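2OG-Fe dioxygenase family protein (Methylibium petroleiphilum, PDB 3PL0) is largely uncharacterised but probably works as a dioxygenase, with the double-stranded beta-helix (cupin) fold of the 2OG-Fe enzymes. Local coordinates at residues Arg189-Ala194 against Gln216-Ser221; Gln22-Leu27 against Thr208-Asp213; Met2-Glu7 against Gln197-Thr202; Asp171-Val176 against Leu212-Val217. All coordinates share one frame; numbering follows the deposited sequence.

Interaction 1 (Arg189-Ala194 against Gln216-Ser221); sequences RVFDAA and QVIHES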
loop_
_atom_site.group_PDB
_atom_site.type_symbol
_atom_site.label_atom_id
_atom_site.label_comp_id
_atom_site.label_asym_id
_atom_site.label_seq_id
_atom_site.Cartn_x
_atom_site.Cartn_y
_atom_site.Cartn_z
ATOM N N ARG A 189 -9.169 -8.576 2.325
ATOM C CA ARG A 189 -9.916 -8.620 3.590
ATOM C C ARG A 189 -9.296 -7.706 4.646
ATOM O O ARG A 189 -8.058 -7.642 4.771
ATOM C CB ARG A 189 -9.928 -10.033 4.133
ATOM C CG ARG A 189 -10.846 -10.970 3.401
ATOM C CD ARG A 189 -10.177 -11.706 2.284
ATOM N NE ARG A 189 -10.975 -12.826 1.787
ATOM C CZ ARG A 189 -10.933 -14.042 2.313
ATOM N NH1 ARG A 189 -10.122 -14.303 3.328
ATOM N NH2 ARG A 189 -11.668 -15.017 1.817
ATOM N N VAL A 190 -10.160 -7.019 5.409
ATOM C CA VAL A 190 -9.753 -6.176 6.534
ATOM C C VAL A 190 -10.503 -6.670 7.764
ATOM O O VAL A 190 -11.710 -6.930 7.672
ATOM C CB VAL A 190 -10.068 -4.727 6.252
ATOM C CG1 VAL A 190 -9.586 -3.829 7.448
ATOM C CG2 VAL A 190 -9.351 -4.318 4.987
ATOM N N PHE A 191 -9.781 -6.895 8.872
ATOM C CA PHE A 191 -10.406 -7.322 10.099
ATOM C C PHE A 191 -10.080 -6.360 11.230
ATOM O O PHE A 191 -8.963 -5.888 11.334
ATOM C CB PHE A 191 -9.880 -8.696 10.505
ATOM C CG PHE A 191 -10.110 -9.762 9.491
ATOM C CD1 PHE A 191 -11.269 -10.508 9.512
ATOM C CD2 PHE A 191 -9.139 -10.045 8.549
ATOM C CE1 PHE A 191 -11.491 -11.515 8.575
ATOM C CE2 PHE A 191 -9.337 -11.047 7.588
ATOM C CZ PHE A 191 -10.525 -11.787 7.607
ATOM N N ASP A 192 -11.035 -6.144 12.106
ATOM C CA ASP A 192 -10.786 -5.562 13.423
ATOM C C ASP A 192 -9.675 -6.332 14.144
ATOM O O ASP A 192 -9.728 -7.533 14.238
ATOM C CB ASP A 192 -12.049 -5.715 14.270
ATOM C CG ASP A 192 -11.977 -4.941 15.594
ATOM O OD1 ASP A 192 -10.910 -4.400 15.912
ATOM O OD2 ASP A 192 -12.992 -4.905 16.314
ATOM N N ALA A 193 -8.660 -5.653 14.641
ATOM C CA ALA A 193 -7.557 -6.379 15.249
ATOM C C ALA A 193 -7.964 -6.880 16.591
ATOM O O ALA A 193 -7.305 -7.760 17.080
ATOM C CB ALA A 193 -6.338 -5.529 15.387
ATOM N N ALA A 194 -9.021 -6.321 17.194
ATOM C CA ALA A 194 -9.407 -6.699 18.565
ATOM C C ALA A 194 -10.846 -7.180 18.665
ATOM O O ALA A 194 -11.478 -7.001 19.678
ATOM C CB ALA A 194 -9.165 -5.535 19.569
ATOM N N GLN A 216 -5.104 -0.717 14.503
ATOM C CA GLN A 216 -6.485 -1.112 14.812
ATOM C C GLN A 216 -7.047 -2.224 13.944
ATOM O O GLN A 216 -8.007 -2.863 14.322
ATOM C CB GLN A 216 -7.370 0.099 14.656
ATOM C CG GLN A 216 -7.159 1.120 15.760
ATOM C CD GLN A 216 -7.522 0.555 17.118
ATOM O OE1 GLN A 216 -8.587 -0.043 17.280
ATOM N NE2 GLN A 216 -6.630 0.720 18.095
ATOM N N VAL A 217 -6.468 -2.439 12.765
ATOM C CA VAL A 217 -6.947 -3.456 11.842
ATOM C C VAL A 217 -5.746 -4.262 11.336
ATOM O O VAL A 217 -4.562 -3.839 11.466
ATOM C CB VAL A 217 -7.728 -2.834 10.665
ATOM C CG1 VAL A 217 -8.957 -2.078 11.178
ATOM C CG2 VAL A 217 -6.805 -1.912 9.851
ATOM N N ILE A 218 -6.071 -5.460 10.861
ATOM C CA ILE A 218 -5.145 -6.300 10.115
ATOM C C ILE A 218 -5.762 -6.602 8.745
ATOM O O ILE A 218 -6.964 -6.431 8.535
ATOM C CB ILE A 218 -4.746 -7.582 10.869
ATOM C CG1 ILE A 218 -5.975 -8.473 11.175
ATOM C CG2 ILE A 218 -3.919 -7.230 12.176
ATOM C CD1 ILE A 218 -5.607 -9.780 11.847
ATOM N N HIS A 219 -4.937 -7.006 7.787
ATOM C CA HIS A 219 -5.452 -7.164 6.442
ATOM C C HIS A 219 -4.663 -8.215 5.668
ATOM O O HIS A 219 -3.654 -8.766 6.160
ATOM C CB HIS A 219 -5.465 -5.805 5.738
ATOM C CG HIS A 219 -4.095 -5.271 5.456
ATOM N ND1 HIS A 219 -3.497 -5.354 4.209
ATOM C CD2 HIS A 219 -3.178 -4.703 6.277
ATOM C CE1 HIS A 219 -2.275 -4.843 4.275
ATOM N NE2 HIS A 219 -2.064 -4.425 5.516
ATOM N N GLU A 220 -5.147 -8.528 4.476
ATOM C CA GLU A 220 -4.586 -9.614 3.669
ATOM C C GLU A 220 -5.206 -9.499 2.324
ATOM O O GLU A 220 -6.164 -8.735 2.132
ATOM C CB GLU A 220 -4.879 -10.997 4.307
ATOM C CG GLU A 220 -6.368 -11.363 4.310
ATOM C CD GLU A 220 -6.688 -12.676 4.941
ATOM O OE1 GLU A 220 -5.977 -13.112 5.871
ATOM O OE2 GLU A 220 -7.745 -13.228 4.575
ATOM N N SER A 221 -4.699 -10.257 1.355
ATOM C CA SER A 221 -5.445 -10.418 0.131
ATOM C C SER A 221 -5.316 -11.837 -0.331
ATOM O O SER A 221 -4.290 -12.474 -0.106
ATOM C CB SER A 221 -5.014 -9.456 -0.956
ATOM O OG SER A 221 -3.715 -9.729 -1.334
#
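V190 and V217 form the apolar centre between two antiparallel strands, CG1 of V190 lying 3.8 Å from CB of V217. With chi1 at -178° this methyl runs along its own strand to V217, diagonal to V190, whose cross-strand partner is H219. On the opposite face F191 and I218 are paired, CB of F191 4.0 Å from CG1 of I218. Beneath these side chains the backbones are joined by F191 and I218, a hydrogen-bonded pair: F191 N gives a nearly straight bond of 2.9 Å to I218 O, and I218 N answers to F191 O. R189 and E220, two residues along, form the next hydrogen-bonded pair. Where the strands end, A193 N still reaches Q216 O at 2.9 Å, while D192 OD1 takes the N-H of A194 in an Asx turn that bends the chain out of the strand. The polar edge is the salt bridge of R189 NH1 to E220 OE2, 2.9 Å long. Guanidinium and carboxylate are nearly coplanar (19° apart), and the oxygen sits at the edge of the guanidinium. That carboxylate also meets the F191 ring at its edge, OE2 4.0 Å from CE2. R189 has a second carboxylate partner in E187, through NE. On the V190 face, H219 stands against the ring of H166 and bonds D168 through NE2, consistent with the H-x-D and distal histidine of 2OG-Fe dioxygenases. Strand 198-201 flanks strand 183-192 on its other side, and L210 and L212 of strand 209-213 pack against the V190 face.

Interaction 2 (Gln22-Leu27 against Thr208-Asp213); sequences QGFCVL and TVLLLD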
loop_
_atom_site.group_PDB
_atom_site.type_symbol
_atom_site.label_atom_id
_atom_site.label_comp_id
_atom_site.label_asym_id
_atom_site.label_seq_id
_atom_site.Cartn_x
_atom_site.Cartn_y
_atom_site.Cartn_z
ATOM N N GLN A 22 -13.846 2.557 12.628
ATOM C CA GLN A 22 -13.630 1.182 12.223
ATOM C C GLN A 22 -12.181 0.852 11.791
ATOM O O GLN A 22 -11.887 -0.293 11.441
ATOM C CB GLN A 22 -14.589 0.815 11.077
ATOM C CG GLN A 22 -14.421 1.630 9.783
ATOM C CD GLN A 22 -15.389 1.214 8.696
ATOM O OE1 GLN A 22 -16.518 0.776 8.986
ATOM N NE2 GLN A 22 -14.972 1.374 7.426
ATOM N N GLY A 23 -11.323 1.858 11.719
ATOM C CA GLY A 23 -9.919 1.645 11.494
ATOM C C GLY A 23 -9.517 1.487 10.040
ATOM O O GLY A 23 -8.342 1.202 9.752
ATOM N N PHE A 24 -10.461 1.666 9.116
ATOM C CA PHE A 24 -10.108 1.679 7.684
ATOM C C PHE A 24 -11.176 2.431 6.928
ATOM O O PHE A 24 -12.272 2.671 7.436
ATOM C CB PHE A 24 -9.957 0.277 7.093
ATOM C CG PHE A 24 -11.275 -0.440 6.851
ATOM C CD1 PHE A 24 -11.967 -1.019 7.903
ATOM C CD2 PHE A 24 -11.828 -0.496 5.591
ATOM C CE1 PHE A 24 -13.180 -1.641 7.690
ATOM C CE2 PHE A 24 -13.071 -1.124 5.376
ATOM C CZ PHE A 24 -13.722 -1.689 6.418
ATOM N N CYS A 25 -10.853 2.799 5.709
ATOM C CA CYS A 25 -11.865 3.241 4.786
ATOM C C CYS A 25 -11.338 3.086 3.363
ATOM O O CYS A 25 -10.118 3.006 3.145
ATOM C CB CYS A 25 -12.264 4.678 5.053
ATOM S SG CYS A 25 -10.990 5.882 4.698
ATOM N N VAL A 26 -12.262 3.069 2.416
ATOM C CA VAL A 26 -11.934 3.000 1.014
ATOM C C VAL A 26 -12.246 4.333 0.350
ATOM O O VAL A 26 -13.350 4.829 0.508
ATOM C CB VAL A 26 -12.762 1.893 0.369
ATOM C CG1 VAL A 26 -12.512 1.819 -1.192
ATOM C CG2 VAL A 26 -12.468 0.539 1.069
ATOM N N LEU A 27 -11.291 4.893 -0.402
ATOM C CA LEU A 27 -11.540 6.067 -1.241
ATOM C C LEU A 27 -11.714 5.584 -2.687
ATOM O O LEU A 27 -10.820 4.921 -3.249
ATOM C CB LEU A 27 -10.356 7.050 -1.190
ATOM C CG LEU A 27 -9.896 7.509 0.195
ATOM C CD1 LEU A 27 -8.726 8.443 0.003
ATOM C CD2 LEU A 27 -11.049 8.239 0.954
ATOM N N THR A 208 -8.353 3.289 -6.792
ATOM C CA THR A 208 -9.077 3.037 -5.584
ATOM C C THR A 208 -8.026 2.873 -4.480
ATOM O O THR A 208 -7.022 2.181 -4.680
ATOM C CB THR A 208 -9.991 1.778 -5.660
ATOM O OG1 THR A 208 -10.871 1.885 -6.799
ATOM C CG2 THR A 208 -10.812 1.665 -4.346
ATOM N N VAL A 209 -8.245 3.532 -3.340
ATOM C CA VAL A 209 -7.319 3.473 -2.203
ATOM C C VAL A 209 -7.924 2.942 -0.895
ATOM O O VAL A 209 -8.955 3.386 -0.444
ATOM C CB VAL A 209 -6.662 4.823 -1.983
ATOM C CG1 VAL A 209 -5.579 4.686 -0.943
ATOM C CG2 VAL A 209 -6.099 5.314 -3.317
ATOM N N LEU A 210 -7.236 1.975 -0.281
ATOM C CA LEU A 210 -7.607 1.470 1.013
ATOM C C LEU A 210 -6.706 2.138 2.032
ATOM O O LEU A 210 -5.496 1.939 1.996
ATOM C CB LEU A 210 -7.413 -0.052 1.069
ATOM C CG LEU A 210 -7.546 -0.776 2.421
ATOM C CD1 LEU A 210 -8.946 -0.578 2.962
ATOM C CD2 LEU A 210 -7.200 -2.263 2.254
ATOM N N LEU A 211 -7.312 2.877 2.945
ATOM C CA LEU A 211 -6.642 3.508 4.080
ATOM C C LEU A 211 -6.810 2.625 5.302
ATOM O O LEU A 211 -7.933 2.149 5.566
ATOM C CB LEU A 211 -7.214 4.903 4.356
ATOM C CG LEU A 211 -7.152 5.897 3.161
ATOM C CD1 LEU A 211 -7.696 7.284 3.500
ATOM C CD2 LEU A 211 -5.698 5.987 2.549
ATOM N N LEU A 212 -5.714 2.365 6.026
ATOM C CA LEU A 212 -5.703 1.474 7.199
ATOM C C LEU A 212 -5.010 2.153 8.406
ATOM O O LEU A 212 -3.953 2.749 8.280
ATOM C CB LEU A 212 -4.906 0.187 6.904
ATOM C CG LEU A 212 -5.337 -0.691 5.726
ATOM C CD1 LEU A 212 -4.221 -1.689 5.355
ATOM C CD2 LEU A 212 -6.651 -1.448 6.042
ATOM N N ASP A 213 -5.624 2.056 9.570
ATOM C CA ASP A 213 -4.967 2.386 10.830
ATOM C C ASP A 213 -4.317 1.100 11.265
ATOM O O ASP A 213 -4.957 0.144 11.775
ATOM C CB ASP A 213 -5.980 2.863 11.842
ATOM C CG ASP A 213 -5.375 3.161 13.201
ATOM O OD1 ASP A 213 -4.214 2.783 13.497
ATOM O OD2 ASP A 213 -6.109 3.768 13.989
#
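Strand 24-27 adds an antiparallel edge to the large sheet of the double-stranded beta-helix by pairing with strand 209-213, and F24, C25, V26 and L27 face L212, L211, L210 and V209 in turn. G23, with phi at +84°, turns the chain out of helix 12-22 and opens the pairing: its O receives D213 N at 2.9 Å in an almost linear bond. C25 and L211 then exchange two bonds, L211 N reaching C25 O at 2.8 Å, and L27 and V209 exchange two more. One face carries F24, whose CD2 touches L210 CD1 at 3.9 Å while its CB rests on CD2 of L212. Further along this face V26 CG1 meets the methyl CG2 of T208 at 3.6 Å. On the other face L211 CD1 lies between two partners, SG of C25 and CD1 of L27, each 3.8 Å away. The F24 ring is also covered from its own segment: Q22 NE2 lies 3.4 Å above the ring plane, offset toward the rim, and the same amide nitrogen bonds F24 O, which ties the last turn of the helix to the start of the strand. All the touching residues are buried. Helix 118-134 lies over the L211 face with L127, L130 and F131, T188 and V190 of strand 183-192 back the L210 face, and strand 172-181 continues the sheet beyond strand 209-213.

Interaction 3 (Met2-Glu7 against Gln197-Thr202); sequences MHVDIE and QGVRFT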
loop_
_atom_site.group_PDB
_atom_site.type_symbol
_atom_site.label_atom_id
_atom_site.label_comp_id
_atom_site.label_asym_id
_atom_site.label_seq_id
_atom_site.Cartn_x
_atom_site.Cartn_y
_atom_site.Cartn_z
HETATM N N MSE A 2 -19.228 -3.466 8.870
HETATM C CA MSE A 2 -18.337 -2.326 8.641
HETATM C C MSE A 2 -18.549 -1.741 7.234
HETATM O O MSE A 2 -19.090 -2.412 6.339
HETATM C CB MSE A 2 -16.887 -2.755 8.905
HETATM C CG MSE A 2 -16.689 -3.165 10.358
HETATM SE SE MSE A 2 -14.859 -3.577 10.825
HETATM C CE MSE A 2 -14.558 -4.883 9.503
ATOM N N HIS A 3 -18.196 -0.465 7.056
ATOM C CA HIS A 3 -18.474 0.235 5.802
ATOM C C HIS A 3 -17.364 0.014 4.790
ATOM O O HIS A 3 -16.209 0.271 5.102
ATOM C CB HIS A 3 -18.591 1.748 6.041
ATOM C CG HIS A 3 -19.789 2.133 6.852
ATOM N ND1 HIS A 3 -21.030 2.348 6.286
ATOM C CD2 HIS A 3 -19.936 2.338 8.181
ATOM C CE1 HIS A 3 -21.889 2.683 7.232
ATOM N NE2 HIS A 3 -21.253 2.682 8.391
ATOM N N VAL A 4 -17.736 -0.422 3.579
ATOM C CA VAL A 4 -16.818 -0.554 2.489
ATOM C C VAL A 4 -17.305 0.459 1.470
ATOM O O VAL A 4 -18.262 0.176 0.728
ATOM C CB VAL A 4 -16.884 -1.962 1.899
ATOM C CG1 VAL A 4 -15.920 -2.081 0.685
ATOM C CG2 VAL A 4 -16.508 -2.966 2.939
ATOM N N ASP A 5 -16.672 1.635 1.434
ATOM C CA ASP A 5 -17.200 2.774 0.658
ATOM C C ASP A 5 -16.624 2.733 -0.747
ATOM O O ASP A 5 -15.950 3.669 -1.187
ATOM C CB ASP A 5 -16.890 4.099 1.375
ATOM C CG ASP A 5 -17.570 4.176 2.737
ATOM O OD1 ASP A 5 -18.786 4.386 2.742
ATOM O OD2 ASP A 5 -16.905 3.923 3.794
ATOM N N ILE A 6 -16.909 1.632 -1.452
ATOM C CA ILE A 6 -16.209 1.322 -2.707
ATOM C C ILE A 6 -17.005 1.810 -3.907
ATOM O O ILE A 6 -16.507 1.780 -5.021
ATOM C CB ILE A 6 -15.849 -0.170 -2.784
ATOM C CG1 ILE A 6 -14.829 -0.439 -3.905
ATOM C CG2 ILE A 6 -17.103 -1.023 -2.937
ATOM C CD1 ILE A 6 -14.010 -1.703 -3.655
ATOM N N GLU A 7 -18.209 2.320 -3.668
ATOM C CA GLU A 7 -19.075 2.857 -4.722
ATOM C C GLU A 7 -19.201 4.388 -4.657
ATOM O O GLU A 7 -19.115 5.070 -5.688
ATOM C CB GLU A 7 -20.471 2.206 -4.644
ATOM C CG GLU A 7 -20.451 0.663 -4.553
ATOM C CD GLU A 7 -21.745 0.002 -5.038
ATOM O OE1 GLU A 7 -22.817 0.272 -4.456
ATOM O OE2 GLU A 7 -21.679 -0.801 -5.997
ATOM N N GLN A 197 -15.053 -8.838 13.825
ATOM C CA GLN A 197 -15.609 -8.340 12.568
ATOM C C GLN A 197 -14.549 -8.261 11.466
ATOM O O GLN A 197 -13.368 -7.910 11.695
ATOM C CB GLN A 197 -16.304 -6.987 12.704
ATOM C CG GLN A 197 -17.598 -6.968 13.532
ATOM C CD GLN A 197 -18.286 -5.621 13.396
ATOM O OE1 GLN A 197 -17.676 -4.572 13.634
ATOM N NE2 GLN A 197 -19.533 -5.635 12.977
ATOM N N GLY A 198 -15.004 -8.586 10.263
ATOM C CA GLY A 198 -14.207 -8.446 9.054
ATOM C C GLY A 198 -15.050 -8.116 7.822
ATOM O O GLY A 198 -16.282 -8.278 7.833
ATOM N N VAL A 199 -14.364 -7.624 6.791
ATOM C CA VAL A 199 -14.938 -7.392 5.458
ATOM C C VAL A 199 -14.065 -7.951 4.328
ATOM O O VAL A 199 -12.857 -8.058 4.473
ATOM C CB VAL A 199 -15.201 -5.896 5.229
ATOM C CG1 VAL A 199 -16.282 -5.399 6.226
ATOM C CG2 VAL A 199 -13.884 -5.090 5.331
ATOM N N ARG A 200 -14.704 -8.358 3.233
ATOM C CA ARG A 200 -14.049 -8.748 1.997
ATOM C C ARG A 200 -14.541 -7.910 0.837
ATOM O O ARG A 200 -15.709 -7.587 0.742
ATOM C CB ARG A 200 -14.271 -10.208 1.632
ATOM C CG ARG A 200 -15.704 -10.614 1.263
ATOM C CD ARG A 200 -15.735 -12.091 1.062
ATOM N NE ARG A 200 -17.056 -12.531 0.660
ATOM C CZ ARG A 200 -17.378 -12.950 -0.561
ATOM N NH1 ARG A 200 -16.452 -13.015 -1.516
ATOM N NH2 ARG A 200 -18.636 -13.323 -0.822
ATOM N N PHE A 201 -13.618 -7.497 -0.018
ATOM C CA PHE A 201 -14.002 -6.749 -1.196
ATOM C C PHE A 201 -12.842 -6.830 -2.191
ATOM O O PHE A 201 -11.708 -7.038 -1.811
ATOM C CB PHE A 201 -14.304 -5.290 -0.834
ATOM C CG PHE A 201 -13.218 -4.615 -0.064
ATOM C CD1 PHE A 201 -13.201 -4.667 1.319
ATOM C CD2 PHE A 201 -12.208 -3.934 -0.711
ATOM C CE1 PHE A 201 -12.180 -4.064 2.015
ATOM C CE2 PHE A 201 -11.207 -3.318 -0.035
ATOM C CZ PHE A 201 -11.158 -3.397 1.331
ATOM N N THR A 202 -13.135 -6.686 -3.474
ATOM C CA THR A 202 -12.112 -6.772 -4.496
ATOM C C THR A 202 -11.903 -5.411 -5.099
ATOM O O THR A 202 -12.840 -4.822 -5.636
ATOM C CB THR A 202 -12.506 -7.764 -5.587
ATOM O OG1 THR A 202 -12.687 -9.051 -4.999
ATOM C CG2 THR A 202 -11.428 -7.842 -6.647
#
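The N-terminal tail, without regular secondary structure, lies over strand 198-201, an outer strand of the three-stranded sheet, with M2, V4 and I6 turned down onto V199 and F201. Tail and strand run nearly the same way, 12° apart end to end, and the joint is made by side-chain packing. M2, present as selenomethionine, bends at its last torsion (chi3 -55°) so that the terminal CE folds back over the strand, 3.6 Å from G198 CA and 3.7 Å from V199 CG1. Its CG also brushes the amide oxygen OE1 of Q197 at 3.7 Å. V4 forks across two strand residues, V199 and F201: CG1 rests on F201 CG at 3.8 Å, CG2 on V199 CB at 3.9 Å. Replacing V4 by glycine is likely to open a gap above V199 and F201 and leave the middle of the tail without its grip on the strand. I6 completes the row; chi1 of -166° extends its CG1 away from the backbone N, and CD1 reaches F201 CD2 at 4.1 Å. The ring of F201 is met at its edge, in plane, by V199 CG2, so V199 and F201 pack together under the tail. The contact lies at the surface, with the tail also held to helix 12-22 by the bond of H3 N to Q22 OE1 and the salt bridge of D5 to R18, while F24 of strand 24-27 touches M2 and V199, and V190 of strand 183-192 flanks V199.

Interaction 4 (Asp171-Val176 against Leu212-Val217); sequences DFVAVV and LDDQQV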
loop_
_atom_site.group_PDB
_atom_site.type_symbol
_atom_site.label_atom_id
_atom_site.label_comp_id
_atom_site.label_asym_id
_atom_site.label_seq_id
_atom_site.Cartn_x
_atom_site.Cartn_y
_atom_site.Cartn_z
ATOM N N ASP A 171 2.226 3.206 11.664
ATOM C CA ASP A 171 1.022 3.867 12.157
ATOM C C ASP A 171 -0.177 3.737 11.199
ATOM O O ASP A 171 -1.281 3.381 11.624
ATOM C CB ASP A 171 1.291 5.329 12.421
ATOM C CG ASP A 171 2.065 5.535 13.718
ATOM O OD1 ASP A 171 1.397 5.671 14.766
ATOM O OD2 ASP A 171 3.306 5.471 13.676
ATOM N N PHE A 172 0.035 4.080 9.940
ATOM C CA PHE A 172 -1.005 4.041 8.893
ATOM C C PHE A 172 -0.448 3.482 7.608
ATOM O O PHE A 172 0.763 3.628 7.320
ATOM C CB PHE A 172 -1.590 5.428 8.621
ATOM C CG PHE A 172 -2.257 6.025 9.802
ATOM C CD1 PHE A 172 -3.558 5.707 10.106
ATOM C CD2 PHE A 172 -1.563 6.885 10.652
ATOM C CE1 PHE A 172 -4.170 6.236 11.211
ATOM C CE2 PHE A 172 -2.166 7.408 11.757
ATOM C CZ PHE A 172 -3.464 7.096 12.046
ATOM N N VAL A 173 -1.326 2.765 6.884
ATOM C CA VAL A 173 -1.019 2.233 5.576
ATOM C C VAL A 173 -2.052 2.655 4.545
ATOM O O VAL A 173 -3.271 2.749 4.851
ATOM C CB VAL A 173 -0.907 0.718 5.622
ATOM C CG1 VAL A 173 -0.600 0.179 4.211
ATOM C CG2 VAL A 173 0.197 0.299 6.634
ATOM N N ALA A 174 -1.573 2.953 3.333
ATOM C CA ALA A 174 -2.453 3.099 2.177
ATOM C C ALA A 174 -2.070 2.067 1.170
ATOM O O ALA A 174 -0.911 1.989 0.763
ATOM C CB ALA A 174 -2.328 4.470 1.535
ATOM N N VAL A 175 -3.045 1.268 0.759
ATOM C CA VAL A 175 -2.887 0.360 -0.380
ATOM C C VAL A 175 -3.620 0.968 -1.581
ATOM O O VAL A 175 -4.855 1.085 -1.577
ATOM C CB VAL A 175 -3.483 -1.011 -0.097
ATOM C CG1 VAL A 175 -3.282 -1.945 -1.331
ATOM C CG2 VAL A 175 -2.853 -1.637 1.168
ATOM N N VAL A 176 -2.873 1.329 -2.615
ATOM C CA VAL A 176 -3.454 1.978 -3.797
ATOM C C VAL A 176 -3.563 0.874 -4.847
ATOM O O VAL A 176 -2.577 0.187 -5.125
ATOM C CB VAL A 176 -2.569 3.095 -4.350
ATOM C CG1 VAL A 176 -3.240 3.726 -5.575
ATOM C CG2 VAL A 176 -2.268 4.111 -3.267
ATOM N N LEU A 212 -5.714 2.365 6.026
ATOM C CA LEU A 212 -5.703 1.474 7.199
ATOM C C LEU A 212 -5.010 2.153 8.406
ATOM O O LEU A 212 -3.953 2.749 8.280
ATOM C CB LEU A 212 -4.906 0.187 6.904
ATOM C CG LEU A 212 -5.337 -0.691 5.726
ATOM C CD1 LEU A 212 -4.221 -1.689 5.355
ATOM C CD2 LEU A 212 -6.651 -1.448 6.042
ATOM N N ASP A 213 -5.624 2.056 9.570
ATOM C CA ASP A 213 -4.967 2.386 10.830
ATOM C C ASP A 213 -4.317 1.100 11.265
ATOM O O ASP A 213 -4.957 0.144 11.775
ATOM C CB ASP A 213 -5.980 2.863 11.842
ATOM C CG ASP A 213 -5.375 3.161 13.201
ATOM O OD1 ASP A 213 -4.214 2.783 13.497
ATOM O OD2 ASP A 213 -6.109 3.768 13.989
ATOM N N ASP A 214 -3.020 1.072 11.073
ATOM C CA ASP A 214 -2.248 -0.147 11.282
ATOM C C ASP A 214 -2.219 -0.633 12.728
ATOM O O ASP A 214 -1.795 -1.745 12.999
ATOM C CB ASP A 214 -0.822 0.067 10.791
ATOM C CG ASP A 214 -0.109 -1.217 10.547
ATOM O OD1 ASP A 214 -0.612 -2.035 9.723
ATOM O OD2 ASP A 214 0.933 -1.429 11.202
ATOM N N GLN A 215 -2.658 0.206 13.659
ATOM C CA GLN A 215 -2.764 -0.208 15.074
ATOM C C GLN A 215 -4.155 -0.762 15.429
ATOM O O GLN A 215 -4.366 -1.209 16.534
ATOM C CB GLN A 215 -2.395 0.979 16.000
ATOM C CG GLN A 215 -0.914 1.428 15.815
ATOM C CD GLN A 215 -0.500 2.574 16.747
ATOM O OE1 GLN A 215 -1.281 3.056 17.568
ATOM N NE2 GLN A 215 0.726 3.015 16.601
ATOM N N GLN A 216 -5.104 -0.717 14.503
ATOM C CA GLN A 216 -6.485 -1.112 14.812
ATOM C C GLN A 216 -7.047 -2.224 13.944
ATOM O O GLN A 216 -8.007 -2.863 14.322
ATOM C CB GLN A 216 -7.370 0.099 14.656
ATOM C CG GLN A 216 -7.159 1.120 15.760
ATOM C CD GLN A 216 -7.522 0.555 17.118
ATOM O OE1 GLN A 216 -8.587 -0.043 17.280
ATOM N NE2 GLN A 216 -6.630 0.720 18.095
ATOM N N VAL A 217 -6.468 -2.439 12.765
ATOM C CA VAL A 217 -6.947 -3.456 11.842
ATOM C C VAL A 217 -5.746 -4.262 11.336
ATOM O O VAL A 217 -4.562 -3.839 11.466
ATOM C CB VAL A 217 -7.728 -2.834 10.665
ATOM C CG1 VAL A 217 -8.957 -2.078 11.178
ATOM C CG2 VAL A 217 -6.805 -1.912 9.851
#
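The F172 ring receives the carbonyl oxygen of L212 at its edge, near the ring plane, 3.5 Å from CD1. The ring of F131 stacks on it, and D213 passes obliquely alongside, with CG 3.9 Å from F172 CE1 and the carboxylate turned 41° from the ring. A second flat pair, the carboxylate of D171 and the amide of Q215, lies side by side without a hydrogen bond, and D171 OD2 instead accepts from S247 N. The strands are tied by V173 and L212: V173 N to L212 O at 3.0 Å, and L212 N to V173 O at 2.7 Å. D214 N bonds D171 O at 2.9 Å from above the carbonyl plane, where D171 and F172 form a classic beta bulge against Y245. D213 shapes the turn that follows: with chi1 177° its carboxylate is swung opposite its own N, and OD1 accepts Q215 N at 3.0 Å in an Asx turn, while its backbone O takes the N-H of both Q216 and V217. Substituting D213 with alanine would probably deprive Q215 N of that acceptor, and R135 of the carboxylate it pairs with. D171, D213 and D214, all buried, thus gather where the start of strand 172-181 meets the end of 209-213, and R135, bridged to D213, probably offsets part of their charge; D214, accepting from D168 N and V170 N, helps fix the D168 loop.

The four contacts cluster on one part of the fold, their centres 7 to 14 Å apart. Interactions 2 and 4 are nearest: strand 209-213 lies between strands 24-27 and 172-181, so both belong to the large sheet. Interactions 1 and 3 are 11 Å apart and meet on the three-stranded sheet, where strand 183-192 separates 198-201 from 217-226. The turn 214-216 leads from interaction 4 into interaction 1, whose V190 and H219 pack on L212; F24 touches V190 and V199. The chain runs from the tail (3) through strands 24-27 (2), 172-181 (4), 183-192 (1), 198-201 (3) and 209-213 (2, 4) to 217-226 (1), joining the N-terminal elements to the two sheets of the cupin-type core.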